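Local coordinates for protein acyl-coenzyme A oxidase acox-1.1 (Caenorhabditis elegans, PDB 5K3H) that catalyses the first step of peroxisomal beta-oxidation, the FAD-dependent desaturation of acyl-CoA to (2E)-enoyl-CoA with reduction of oxygen to hydrogen peroxide, at residues B[385-388]-B[389-393]; B[435-438]-B[439-443]; B[495-498]-B[499-503]; B[530-533]-B[534-538]. One frame throughout, in Å; residues are numbered along the deposited sequence.

Contact 1 of 4, residues B[385-388]-B[389-393]; sequences ALTS and GLKSV
Peptide planes are the flat groups that meet between Leu386 or Thr387 and the turn that follows, for no ring takes part. The Leu386 carbonyl oxygen receives the N-H of Leu390, N to O 2.8 Å, and the Leu390 side chain rests against the same oxygen, its CG 3.5 Å from Leu386 O. Thr387 O accepts in turn from Lys391 N, at 3.1 Å. Weak bonds from Gly389 N to Ala385 O and from Ser392 N to Ser388 O also belong to the i to i+4 ladder of helix 382-408, which is part of the C-alpha1 region of the acyl-CoA oxidase fold. One turn apart, Leu386 CG and Leu390 CD1 approach to 4.1 Å; both leucines are also packed against helix 520-553, Leu386 on Phe542 and Leu390 on Thr539 and Ile543. On the more open side, Lys391 runs back toward Thr387 and bends at its last torsion (chi4 117°), which brings NZ to 3.3 Å from the methyl CG2 of Thr387. The hydroxyl of that threonine is engaged elsewhere, with Leu383 O, while Ser388 OG lies within bonding distance of both His384 O and Gln443 OE1, two acceptors for its one proton. Ser392, an ATP-binding residue, places its side chain against Asn437 and Leu441 of helix 437-456.

Contact 2 of 4, residues B[435-438]-B[439-443]; sequences GENM and VMLLQ
Met440 folds back over Glu436 and Asn437, touching them along most of its length. Its CB lies 3.6 Å from Asn437 O, and CG passes the preceding carbonyl, 3.8 Å from Glu436 O. From CB the chain runs straight on to SD (chi2 180°), then turns at the sulfur (chi3 -84°), so that the terminal methyl turns back against the backbone of Asn437: CE is 3.4 Å from Asn437 CA and 3.6 Å from Glu436 O. The same Glu436 oxygen is approached by a second methyl, Val439 CG2, at 3.5 Å. The bonds from Leu441 N to Asn437 O and from Leu442 N to Met438 O belong to helix 437-456 in the C-alpha1 region, whereas Glu436 has an extended backbone. On another side of the turn the Asn437 amide stands in the crowded position between its backbone N and carbonyl carbon (chi1 85°) and sets OD1 3.9 Å from Leu441 CD1, the two side chains crossing at a slant. Leu442 lays its CG 3.5 Å from Met438 O. The turn also faces the second subunit, where Asn437 packs on Arg343 and Met438 on Thr339 of that chain. Glu436, which probably helps bind the FAD shared between subunits, leads away from the helix and packs on Gly411 of the second subunit.

Contact 3 of 4, residues B[495-498]-B[499-503]; sequences FQHI and AKRQT
Four consecutive i to i+4 bonds, Ala499 N to Phe495 O, Lys500 N to Gln496 O, Arg501 N to His497 O and Gln502 N to Ile498 O, all between 2.8 and 3.0 Å, run through about two and a half regular turns of helix 489-515. The side chains meet chiefly through their CB atoms and the carbonyls one turn back: Ala499 CB is 3.4 Å from Phe495 O, and Arg501 CB is equally near His497 O. Farther out, the His497 imidazole and the Arg501 chain come together obliquely, NE2 of the histidine 4.2 Å from CD of the arginine. Their polar ends go to adjacent acidic residues, His497 NE2 to Asp585 and Arg501 NH2 to Glu584 in a salt bridge. His497 ND1 and Lys500 NZ, 4.6 Å apart, both bond to the hydroxyl of Ser474. With both nitrogens held and the ring stacked with Phe587, the rotation of the imidazole is well defined. Ile498 turns CG1 between its backbone N and carbonyl carbon (chi1 78°), bringing it within 3.2 Å of Ala499 N. At the far end Ala499 O is held twice, by Thr503 N and by Thr503 OG1 (2.7 Å), which arrive from opposite faces of the carbonyl plane. The helix belongs to the C-terminal, all-helical acyl-CoA oxidase region, and its Gln502 lies close to the ATP-binding residues Tyr581 and Arg533. Ile498, Arg501 and Gln502 touch Tyr581 on helix 579-584; Phe495 lies against helix 557-577, while Phe495, Gln496, Gln502 and Thr503 face helix 520-553.

Contact 4 of 4, residues B[530-533]-B[534-538]; sequences ELNR and ASRLH
Ser535 and Ala534 pack closely on the carbonyls of Leu531 and Asn532, in the buried part of helix 520-553. Ala534 CB sits 3.5 Å from Leu531 O, and Ser535 CB is as near to Asn532 O. Leu531 O takes the N-H of Ser535, whose hydroxyl OG is also 3.1 Å away; its single proton could serve either this oxygen or Leu441 O on helix 437-456. One turn on from Arg533, Leu537 CG lies 3.4 Å from Arg533 O. Both arginines are partly exposed. Arg536, its chain extended from CG to NE, has CG 3.5 Å from Asn532 O, but its guanidinium is looser, led back along the helix until that oxygen lies over one face, 4.0 Å from NH1. Arg533 also leads back toward the start of the helix, and is held there by a salt bridge from NH1 to Glu530 OE2 (2.6 Å), an oxygen that Tyr601 of the second subunit bonds as well. Arg533 through Arg536 all belong to the ATP site shared between subunits. Glu530 fixes the Arg533 guanidinium and probably offsets some of its charge, yet two arginines one turn apart remain consistent with a surface suited to an anionic nucleotide.

Each contact is local to one helix, contact 2 with the residues just before it, so none closes a long loop; they follow one another in series along the chain without nesting or crossing. Contact 1 comes first, in helix 382-408, and contact 2 lies at the N-terminal part of helix 437-456 beside it, their centres about 8 Å apart; both belong to the C-alpha1 region. Contacts 3 and 4 lie on successive helices of the C-terminal acyl-CoA oxidase region, with centres about 9 Å apart. Contact 4 is the bridge: it touches all three others and so ties the two regions together, whereas contact 3 reaches neither contact 1 nor contact 2. Contacts 2 and 4 also meet the second subunit.

Contact 1 of 4, residues B[385-388]-B[389-393]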
ATOM      1  N   ALA B 385      -6.648  15.656  22.212  1.00 41.83           N
ATOM      2  CA  ALA B 385      -5.481  14.777  22.234  1.00 36.60           C
ATOM      3  C   ALA B 385      -5.812  13.392  21.688  1.00 33.79           C
ATOM      4  O   ALA B 385      -5.086  12.853  20.839  1.00 30.27           O
ATOM      5  CB  ALA B 385      -4.953  14.670  23.660  1.00 35.05           C
ATOM      6  N   LEU B 386      -6.918  12.811  22.156  1.00 30.30           N
ATOM      7  CA  LEU B 386      -7.322  11.479  21.722  1.00 31.36           C
ATOM      8  C   LEU B 386      -7.640  11.454  20.235  1.00 30.11           C
ATOM      9  O   LEU B 386      -7.225  10.540  19.512  1.00 31.45           O
ATOM     10  CB  LEU B 386      -8.529  11.028  22.543  1.00 33.98           C
ATOM     11  CG  LEU B 386      -9.265   9.776  22.053  1.00 34.37           C
ATOM     12  CD1 LEU B 386      -8.523   8.495  22.419  1.00 33.38           C
ATOM     13  CD2 LEU B 386     -10.703   9.782  22.598  1.00 35.29           C
ATOM     14  N   THR B 387      -8.398  12.447  19.772  1.00 34.17           N
ATOM     15  CA  THR B 387      -8.734  12.589  18.360  1.00 34.61           C
ATOM     16  C   THR B 387      -7.484  12.649  17.481  1.00 34.50           C
ATOM     17  O   THR B 387      -7.470  12.110  16.369  1.00 34.69           O
ATOM     18  CB  THR B 387      -9.594  13.840  18.207  1.00 35.06           C
ATOM     19  OG1 THR B 387     -10.905  13.538  18.694  1.00 35.28           O
ATOM     20  CG2 THR B 387      -9.679  14.315  16.755  1.00 37.48           C
ATOM     21  N   SER B 388      -6.424  13.309  17.956  1.00 35.14           N
ATOM     22  CA  SER B 388      -5.189  13.335  17.176  1.00 35.82           C
ATOM     23  C   SER B 388      -4.647  11.927  16.979  1.00 33.62           C
ATOM     24  O   SER B 388      -4.199  11.570  15.883  1.00 35.58           O
ATOM     25  CB  SER B 388      -4.129  14.192  17.876  1.00 38.39           C
ATOM     26  OG  SER B 388      -4.712  15.323  18.497  1.00 44.52           O
ATOM     27  N   GLY B 389      -4.652  11.125  18.043  1.00 27.34           N
ATOM     28  CA  GLY B 389      -4.232   9.744  17.919  1.00 26.50           C
ATOM     29  C   GLY B 389      -5.185   8.930  17.071  1.00 27.12           C
ATOM     30  O   GLY B 389      -4.754   8.124  16.246  1.00 30.10           O
ATOM     31  N   LEU B 390      -6.490   9.157  17.227  1.00 27.20           N
ATOM     32  CA  LEU B 390      -7.456   8.366  16.478  1.00 27.01           C
ATOM     33  C   LEU B 390      -7.227   8.486  14.980  1.00 28.81           C
ATOM     34  O   LEU B 390      -7.108   7.469  14.282  1.00 27.78           O
ATOM     35  CB  LEU B 390      -8.879   8.787  16.827  1.00 26.00           C
ATOM     36  CG  LEU B 390      -9.470   8.193  18.091  1.00 24.30           C
ATOM     37  CD1 LEU B 390     -10.774   8.912  18.370  1.00 23.93           C
ATOM     38  CD2 LEU B 390      -9.695   6.702  17.904  1.00 23.93           C
ATOM     39  N   LYS B 391      -7.150   9.720  14.466  1.00 27.47           N
ATOM     40  CA  LYS B 391      -6.882   9.908  13.043  1.00 30.30           C
ATOM     41  C   LYS B 391      -5.649   9.128  12.591  1.00 28.41           C
ATOM     42  O   LYS B 391      -5.679   8.436  11.565  1.00 29.25           O
ATOM     43  CB  LYS B 391      -6.711  11.391  12.732  1.00 36.14           C
ATOM     44  CG  LYS B 391      -8.001  12.153  12.553  1.00 44.16           C
ATOM     45  CD  LYS B 391      -7.687  13.647  12.368  1.00 50.47           C
ATOM     46  CE  LYS B 391      -8.893  14.541  12.676  1.00 53.51           C
ATOM     47  NZ  LYS B 391      -8.630  15.445  13.849  1.00 57.18           N
ATOM     48  N   SER B 392      -4.557   9.218  13.346  1.00 29.78           N
ATOM     49  CA  SER B 392      -3.323   8.556  12.932  1.00 29.22           C
ATOM     50  C   SER B 392      -3.480   7.036  12.925  1.00 26.67           C
ATOM     51  O   SER B 392      -3.122   6.368  11.946  1.00 26.65           O
ATOM     52  CB  SER B 392      -2.173   8.983  13.839  1.00 30.98           C
ATOM     53  OG  SER B 392      -0.991   8.276  13.519  1.00 31.84           O
ATOM     54  N   VAL B 393      -4.001   6.467  14.017  1.00 24.98           N
ATOM     55  CA  VAL B 393      -4.057   5.011  14.150  1.00 23.81           C
ATOM     56  C   VAL B 393      -5.131   4.426  13.233  1.00 23.70           C
ATOM     57  O   VAL B 393      -4.934   3.376  12.608  1.00 22.79           O
ATOM     58  CB  VAL B 393      -4.287   4.610  15.624  1.00 23.26           C
ATOM     59  CG1 VAL B 393      -4.603   3.101  15.752  1.00 22.89           C
ATOM     60  CG2 VAL B 393      -3.106   5.001  16.466  1.00 23.06           C
TER

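Contact 2 of 4, residues B[435-438]-B[439-443]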
ATOM      1  N   GLY B 435      -3.362  14.835   6.741  1.00 54.64           N
ATOM      2  CA  GLY B 435      -2.155  15.580   7.072  1.00 59.39           C
ATOM      3  C   GLY B 435      -0.869  14.764   7.098  1.00 59.93           C
ATOM      4  O   GLY B 435      -0.498  14.143   6.092  1.00 54.27           O
ATOM      5  N   GLU B 436      -0.181  14.800   8.247  1.00 52.14           N
ATOM      6  CA  GLU B 436       1.008  13.999   8.527  1.00 51.91           C
ATOM      7  C   GLU B 436       0.830  13.379   9.907  1.00 52.44           C
ATOM      8  O   GLU B 436       0.512  14.082  10.875  1.00 57.14           O
ATOM      9  CB  GLU B 436       2.311  14.839   8.457  1.00 49.41           C
ATOM     10  CG  GLU B 436       2.966  14.909   7.052  1.00 50.47           C
ATOM     11  CD  GLU B 436       3.137  16.345   6.483  1.00 56.14           C
ATOM     12  OE1 GLU B 436       4.199  16.966   6.723  1.00 65.69           O
ATOM     13  OE2 GLU B 436       2.221  16.852   5.779  1.00 50.94           O
ATOM     14  N   ASN B 437       1.025  12.063   9.994  1.00 48.79           N
ATOM     15  CA  ASN B 437       0.613  11.328  11.192  1.00 48.33           C
ATOM     16  C   ASN B 437       1.566  11.506  12.371  1.00 48.47           C
ATOM     17  O   ASN B 437       1.122  11.449  13.522  1.00 48.48           O
ATOM     18  CB  ASN B 437       0.455   9.831  10.874  1.00 52.57           C
ATOM     19  CG  ASN B 437       1.779   9.061  10.958  1.00 55.17           C
ATOM     20  OD1 ASN B 437       2.185   8.617  12.042  1.00 64.14           O
ATOM     21  ND2 ASN B 437       2.454   8.898   9.810  1.00 51.54           N
ATOM     22  N   MET B 438       2.865  11.715  12.120  1.00 48.59           N
ATOM     23  CA  MET B 438       3.812  11.819  13.225  1.00 48.26           C
ATOM     24  C   MET B 438       3.527  13.017  14.132  1.00 45.01           C
ATOM     25  O   MET B 438       3.789  12.944  15.345  1.00 36.39           O
ATOM     26  CB  MET B 438       5.237  11.876  12.687  1.00 46.70           C
ATOM     27  CG  MET B 438       6.114  10.761  13.214  1.00 46.83           C
ATOM     28  SD  MET B 438       5.499   9.062  13.031  1.00 40.78           S
ATOM     29  CE  MET B 438       6.811   8.291  12.078  1.00 43.23           C
ATOM     30  N   VAL B 439       3.040  14.139  13.588  1.00 43.81           N
ATOM     31  CA  VAL B 439       2.743  15.248  14.501  1.00 45.87           C
ATOM     32  C   VAL B 439       1.437  15.002  15.258  1.00 46.16           C
ATOM     33  O   VAL B 439       1.278  15.483  16.386  1.00 45.38           O
ATOM     34  CB  VAL B 439       2.762  16.623  13.786  1.00 46.99           C
ATOM     35  CG1 VAL B 439       4.120  16.828  13.081  1.00 47.51           C
ATOM     36  CG2 VAL B 439       1.561  16.820  12.849  1.00 43.62           C
ATOM     37  N   MET B 440       0.477  14.278  14.658  1.00 41.31           N
ATOM     38  CA  MET B 440      -0.728  13.957  15.412  1.00 41.02           C
ATOM     39  C   MET B 440      -0.399  13.073  16.614  1.00 30.96           C
ATOM     40  O   MET B 440      -0.926  13.301  17.717  1.00 30.71           O
ATOM     41  CB  MET B 440      -1.784  13.295  14.529  1.00 51.94           C
ATOM     42  CG  MET B 440      -2.350  14.172  13.431  1.00 59.86           C
ATOM     43  SD  MET B 440      -3.591  13.313  12.421  1.00 79.82           S
ATOM     44  CE  MET B 440      -2.666  12.398  11.183  1.00 78.75           C
ATOM     45  N   LEU B 441       0.482  12.075  16.438  1.00 32.72           N
ATOM     46  CA  LEU B 441       0.794  11.199  17.564  1.00 32.11           C
ATOM     47  C   LEU B 441       1.611  11.919  18.622  1.00 35.43           C
ATOM     48  O   LEU B 441       1.382  11.724  19.821  1.00 34.04           O
ATOM     49  CB  LEU B 441       1.549   9.948  17.118  1.00 29.37           C
ATOM     50  CG  LEU B 441       0.740   8.892  16.399  1.00 28.71           C
ATOM     51  CD1 LEU B 441       1.699   7.845  15.883  1.00 28.67           C
ATOM     52  CD2 LEU B 441      -0.332   8.296  17.308  1.00 29.65           C
ATOM     53  N   LEU B 442       2.561  12.760  18.212  1.00 32.76           N
ATOM     54  CA  LEU B 442       3.375  13.451  19.207  1.00 34.22           C
ATOM     55  C   LEU B 442       2.584  14.566  19.918  1.00 32.37           C
ATOM     56  O   LEU B 442       2.926  14.933  21.049  1.00 33.49           O
ATOM     57  CB  LEU B 442       4.674  13.931  18.531  1.00 35.81           C
ATOM     58  CG  LEU B 442       5.768  12.852  18.288  1.00 35.53           C
ATOM     59  CD1 LEU B 442       6.924  13.354  17.450  1.00 35.34           C
ATOM     60  CD2 LEU B 442       6.341  12.340  19.591  1.00 31.25           C
ATOM     61  N   GLN B 443       1.505  15.067  19.314  1.00 33.69           N
ATOM     62  CA  GLN B 443       0.590  15.933  20.047  1.00 32.78           C
ATOM     63  C   GLN B 443      -0.127  15.179  21.176  1.00 29.16           C
ATOM     64  O   GLN B 443      -0.293  15.712  22.281  1.00 31.83           O
ATOM     65  CB  GLN B 443      -0.421  16.522  19.079  1.00 38.49           C
ATOM     66  CG  GLN B 443      -1.513  17.335  19.722  1.00 47.26           C
ATOM     67  CD  GLN B 443      -2.276  18.092  18.676  1.00 57.46           C
ATOM     68  OE1 GLN B 443      -3.509  18.193  18.730  1.00 65.22           O
ATOM     69  NE2 GLN B 443      -1.549  18.607  17.683  1.00 59.27           N
TER

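Contact 3 of 4, residues B[495-498]-B[499-503]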
ATOM      1  N   PHE B 495      -4.819  -4.340  28.424  1.00 19.98           N
ATOM      2  CA  PHE B 495      -4.461  -3.205  27.564  1.00 20.10           C
ATOM      3  C   PHE B 495      -4.193  -1.942  28.386  1.00 20.33           C
ATOM      4  O   PHE B 495      -3.306  -1.145  28.054  1.00 20.39           O
ATOM      5  CB  PHE B 495      -5.573  -2.913  26.549  1.00 20.41           C
ATOM      6  CG  PHE B 495      -5.701  -3.939  25.460  1.00 21.04           C
ATOM      7  CD1 PHE B 495      -4.674  -4.140  24.562  1.00 21.30           C
ATOM      8  CD2 PHE B 495      -6.858  -4.674  25.320  1.00 21.06           C
ATOM      9  CE1 PHE B 495      -4.782  -5.046  23.563  1.00 21.71           C
ATOM     10  CE2 PHE B 495      -6.982  -5.614  24.316  1.00 20.99           C
ATOM     11  CZ  PHE B 495      -5.949  -5.798  23.431  1.00 21.64           C
ATOM     12  N   GLN B 496      -4.976  -1.722  29.440  1.00 20.78           N
ATOM     13  CA  GLN B 496      -4.722  -0.565  30.289  1.00 20.66           C
ATOM     14  C   GLN B 496      -3.335  -0.653  30.911  1.00 20.14           C
ATOM     15  O   GLN B 496      -2.583   0.329  30.922  1.00 20.85           O
ATOM     16  CB  GLN B 496      -5.817  -0.455  31.356  1.00 20.71           C
ATOM     17  CG  GLN B 496      -7.114   0.091  30.803  1.00 21.03           C
ATOM     18  CD  GLN B 496      -8.268   0.127  31.816  1.00 21.57           C
ATOM     19  OE1 GLN B 496      -8.222  -0.534  32.848  1.00 22.93           O
ATOM     20  NE2 GLN B 496      -9.330   0.872  31.487  1.00 21.60           N
ATOM     21  N   HIS B 497      -2.954  -1.846  31.368  1.00 21.09           N
ATOM     22  CA  HIS B 497      -1.639  -2.027  31.968  1.00 20.79           C
ATOM     23  C   HIS B 497      -0.518  -1.719  30.979  1.00 21.58           C
ATOM     24  O   HIS B 497       0.408  -0.966  31.305  1.00 22.37           O
ATOM     25  CB  HIS B 497      -1.492  -3.446  32.515  1.00 20.46           C
ATOM     26  CG  HIS B 497      -0.129  -3.721  33.061  1.00 20.35           C
ATOM     27  ND1 HIS B 497       0.256  -3.349  34.334  1.00 20.43           N
ATOM     28  CD2 HIS B 497       0.968  -4.261  32.477  1.00 19.74           C
ATOM     29  CE1 HIS B 497       1.518  -3.690  34.524  1.00 20.62           C
ATOM     30  NE2 HIS B 497       1.973  -4.241  33.413  1.00 20.38           N
ATOM     31  N   ILE B 498      -0.557  -2.294  29.770  1.00 21.54           N
ATOM     32  CA  ILE B 498       0.592  -2.098  28.888  1.00 21.98           C
ATOM     33  C   ILE B 498       0.650  -0.652  28.400  1.00 21.04           C
ATOM     34  O   ILE B 498       1.741  -0.087  28.286  1.00 20.89           O
ATOM     35  CB  ILE B 498       0.639  -3.114  27.721  1.00 23.37           C
ATOM     36  CG1 ILE B 498      -0.323  -2.771  26.610  1.00 24.98           C
ATOM     37  CG2 ILE B 498       0.401  -4.567  28.171  1.00 23.51           C
ATOM     38  CD1 ILE B 498      -0.508  -3.950  25.665  1.00 26.34           C
ATOM     39  N   ALA B 499      -0.508  -0.008  28.155  1.00 19.31           N
ATOM     40  CA  ALA B 499      -0.490   1.396  27.746  1.00 19.30           C
ATOM     41  C   ALA B 499       0.058   2.301  28.853  1.00 19.51           C
ATOM     42  O   ALA B 499       0.841   3.222  28.579  1.00 18.59           O
ATOM     43  CB  ALA B 499      -1.889   1.850  27.320  1.00 19.08           C
ATOM     44  N   LYS B 500      -0.351   2.076  30.106  1.00 19.46           N
ATOM     45  CA  LYS B 500       0.251   2.815  31.214  1.00 20.93           C
ATOM     46  C   LYS B 500       1.749   2.537  31.316  1.00 21.85           C
ATOM     47  O   LYS B 500       2.560   3.466  31.451  1.00 20.70           O
ATOM     48  CB  LYS B 500      -0.428   2.461  32.533  1.00 21.76           C
ATOM     49  CG  LYS B 500       0.278   3.063  33.764  1.00 21.87           C
ATOM     50  CD  LYS B 500      -0.390   2.630  35.064  1.00 22.13           C
ATOM     51  CE  LYS B 500      -0.204   1.114  35.275  1.00 22.72           C
ATOM     52  NZ  LYS B 500      -0.948   0.579  36.453  1.00 23.30           N
ATOM     53  N   ARG B 501       2.146   1.261  31.246  1.00 19.20           N
ATOM     54  CA  ARG B 501       3.568   0.954  31.408  1.00 21.11           C
ATOM     55  C   ARG B 501       4.413   1.664  30.352  1.00 20.06           C
ATOM     56  O   ARG B 501       5.447   2.262  30.673  1.00 19.38           O
ATOM     57  CB  ARG B 501       3.822  -0.546  31.354  1.00 24.39           C
ATOM     58  CG  ARG B 501       5.049  -0.939  32.157  1.00 29.03           C
ATOM     59  CD  ARG B 501       5.474  -2.394  31.885  1.00 34.85           C
ATOM     60  NE  ARG B 501       6.446  -2.482  30.792  1.00 40.03           N
ATOM     61  CZ  ARG B 501       6.147  -2.807  29.537  1.00 47.96           C
ATOM     62  NH1 ARG B 501       4.890  -3.088  29.209  1.00 52.54           N
ATOM     63  NH2 ARG B 501       7.104  -2.859  28.614  1.00 50.94           N
ATOM     64  N   GLN B 502       3.978   1.623  29.086  1.00 22.09           N
ATOM     65  CA  GLN B 502       4.733   2.271  28.011  1.00 21.51           C
ATOM     66  C   GLN B 502       4.657   3.795  28.121  1.00 20.85           C
ATOM     67  O   GLN B 502       5.610   4.496  27.756  1.00 20.69           O
ATOM     68  CB  GLN B 502       4.231   1.777  26.644  1.00 21.30           C
ATOM     69  CG  GLN B 502       4.952   2.354  25.430  1.00 21.66           C
ATOM     70  CD  GLN B 502       6.447   1.993  25.342  1.00 22.39           C
ATOM     71  OE1 GLN B 502       6.893   0.942  25.824  1.00 24.44           O
ATOM     72  NE2 GLN B 502       7.224   2.871  24.702  1.00 22.82           N
ATOM     73  N   THR B 503       3.545   4.325  28.614  1.00 21.14           N
ATOM     74  CA  THR B 503       3.442   5.767  28.821  1.00 21.57           C
ATOM     75  C   THR B 503       4.427   6.256  29.880  1.00 22.51           C
ATOM     76  O   THR B 503       5.127   7.260  29.680  1.00 22.33           O
ATOM     77  CB  THR B 503       2.012   6.138  29.191  1.00 21.73           C
ATOM     78  OG1 THR B 503       1.172   5.892  28.061  1.00 20.83           O
ATOM     79  CG2 THR B 503       1.914   7.594  29.611  1.00 22.06           C
TER

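Contact 4 of 4, residues B[530-533]-B[534-538]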
ATOM      1  N   GLU B 530       9.708   6.038  21.317  1.00 22.60           N
ATOM      2  CA  GLU B 530       9.042   5.453  22.478  1.00 23.50           C
ATOM      3  C   GLU B 530       7.786   6.234  22.837  1.00 24.35           C
ATOM      4  O   GLU B 530       6.806   5.649  23.299  1.00 24.31           O
ATOM      5  CB  GLU B 530      10.004   5.411  23.682  1.00 23.28           C
ATOM      6  CG  GLU B 530      11.233   4.508  23.495  1.00 24.02           C
ATOM      7  CD  GLU B 530      10.906   3.019  23.417  1.00 25.87           C
ATOM      8  OE1 GLU B 530      10.096   2.550  24.219  1.00 28.08           O
ATOM      9  OE2 GLU B 530      11.461   2.300  22.566  1.00 28.20           O
ATOM     10  N   LEU B 531       7.804   7.555  22.656  1.00 21.43           N
ATOM     11  CA  LEU B 531       6.645   8.367  23.006  1.00 22.25           C
ATOM     12  C   LEU B 531       5.476   8.083  22.078  1.00 22.35           C
ATOM     13  O   LEU B 531       4.325   8.073  22.514  1.00 22.57           O
ATOM     14  CB  LEU B 531       7.014   9.850  22.959  1.00 23.42           C
ATOM     15  CG  LEU B 531       7.993  10.415  24.003  1.00 23.78           C
ATOM     16  CD1 LEU B 531       8.555  11.789  23.559  1.00 25.14           C
ATOM     17  CD2 LEU B 531       7.315  10.509  25.375  1.00 23.46           C
ATOM     18  N   ASN B 532       5.750   7.849  20.790  1.00 24.65           N
ATOM     19  CA  ASN B 532       4.675   7.523  19.855  1.00 24.30           C
ATOM     20  C   ASN B 532       4.068   6.160  20.131  1.00 23.77           C
ATOM     21  O   ASN B 532       2.853   5.976  19.966  1.00 23.73           O
ATOM     22  CB  ASN B 532       5.180   7.556  18.419  1.00 23.82           C
ATOM     23  CG  ASN B 532       5.172   8.919  17.850  1.00 23.43           C
ATOM     24  OD1 ASN B 532       4.764   9.877  18.504  1.00 22.79           O
ATOM     25  ND2 ASN B 532       5.566   9.024  16.600  1.00 24.05           N
ATOM     26  N   ARG B 533       4.901   5.181  20.507  1.00 19.47           N
ATOM     27  CA  ARG B 533       4.383   3.872  20.888  1.00 19.83           C
ATOM     28  C   ARG B 533       3.326   4.004  21.978  1.00 19.58           C
ATOM     29  O   ARG B 533       2.286   3.334  21.933  1.00 20.56           O
ATOM     30  CB  ARG B 533       5.532   2.968  21.343  1.00 21.38           C
ATOM     31  CG  ARG B 533       6.426   2.490  20.207  1.00 23.12           C
ATOM     32  CD  ARG B 533       7.663   1.688  20.666  1.00 27.43           C
ATOM     33  NE  ARG B 533       8.388   1.208  19.482  1.00 31.21           N
ATOM     34  CZ  ARG B 533       9.672   0.874  19.446  1.00 36.38           C
ATOM     35  NH1 ARG B 533      10.414   0.952  20.544  1.00 43.77           N
ATOM     36  NH2 ARG B 533      10.217   0.472  18.304  1.00 44.04           N
ATOM     37  N   ALA B 534       3.569   4.882  22.954  1.00 20.94           N
ATOM     38  CA  ALA B 534       2.613   5.098  24.029  1.00 19.98           C
ATOM     39  C   ALA B 534       1.311   5.696  23.511  1.00 20.30           C
ATOM     40  O   ALA B 534       0.218   5.325  23.970  1.00 20.67           O
ATOM     41  CB  ALA B 534       3.233   6.008  25.074  1.00 19.69           C
ATOM     42  N   SER B 535       1.409   6.651  22.581  1.00 20.78           N
ATOM     43  CA  SER B 535       0.219   7.302  22.047  1.00 20.76           C
ATOM     44  C   SER B 535      -0.661   6.306  21.300  1.00 21.18           C
ATOM     45  O   SER B 535      -1.896   6.379  21.366  1.00 21.39           O
ATOM     46  CB  SER B 535       0.631   8.458  21.131  1.00 20.96           C
ATOM     47  OG  SER B 535       1.544   9.330  21.775  1.00 20.94           O
ATOM     48  N   ARG B 536      -0.035   5.387  20.561  1.00 19.20           N
ATOM     49  CA  ARG B 536      -0.766   4.344  19.839  1.00 19.72           C
ATOM     50  C   ARG B 536      -1.445   3.353  20.789  1.00 19.67           C
ATOM     51  O   ARG B 536      -2.595   2.959  20.576  1.00 19.69           O
ATOM     52  CB  ARG B 536       0.188   3.605  18.897  1.00 20.63           C
ATOM     53  CG  ARG B 536       0.682   4.441  17.735  1.00 22.35           C
ATOM     54  CD  ARG B 536       1.333   3.580  16.656  1.00 23.75           C
ATOM     55  NE  ARG B 536       2.172   4.371  15.768  1.00 27.38           N
ATOM     56  CZ  ARG B 536       3.491   4.474  15.883  1.00 28.28           C
ATOM     57  NH1 ARG B 536       4.113   3.796  16.829  1.00 28.38           N
ATOM     58  NH2 ARG B 536       4.187   5.242  15.049  1.00 31.31           N
ATOM     59  N   LEU B 537      -0.729   2.884  21.812  1.00 20.69           N
ATOM     60  CA  LEU B 537      -1.346   1.942  22.742  1.00 20.05           C
ATOM     61  C   LEU B 537      -2.544   2.578  23.437  1.00 18.80           C
ATOM     62  O   LEU B 537      -3.583   1.942  23.620  1.00 18.98           O
ATOM     63  CB  LEU B 537      -0.302   1.451  23.749  1.00 19.95           C
ATOM     64  CG  LEU B 537       0.826   0.575  23.177  1.00 20.25           C
ATOM     65  CD1 LEU B 537       1.923   0.390  24.188  1.00 19.96           C
ATOM     66  CD2 LEU B 537       0.287  -0.795  22.734  1.00 20.37           C
ATOM     67  N   HIS B 538      -2.422   3.845  23.806  1.00 20.54           N
ATOM     68  CA  HIS B 538      -3.528   4.547  24.439  1.00 19.83           C
ATOM     69  C   HIS B 538      -4.718   4.649  23.490  1.00 19.88           C
ATOM     70  O   HIS B 538      -5.869   4.389  23.880  1.00 19.06           O
ATOM     71  CB  HIS B 538      -3.026   5.920  24.879  1.00 19.67           C
ATOM     72  CG  HIS B 538      -4.101   6.842  25.343  1.00 19.64           C
ATOM     73  ND1 HIS B 538      -4.581   6.829  26.638  1.00 19.54           N
ATOM     74  CD2 HIS B 538      -4.754   7.844  24.701  1.00 19.28           C
ATOM     75  CE1 HIS B 538      -5.502   7.768  26.765  1.00 19.58           C
ATOM     76  NE2 HIS B 538      -5.621   8.402  25.608  1.00 19.57           N
TER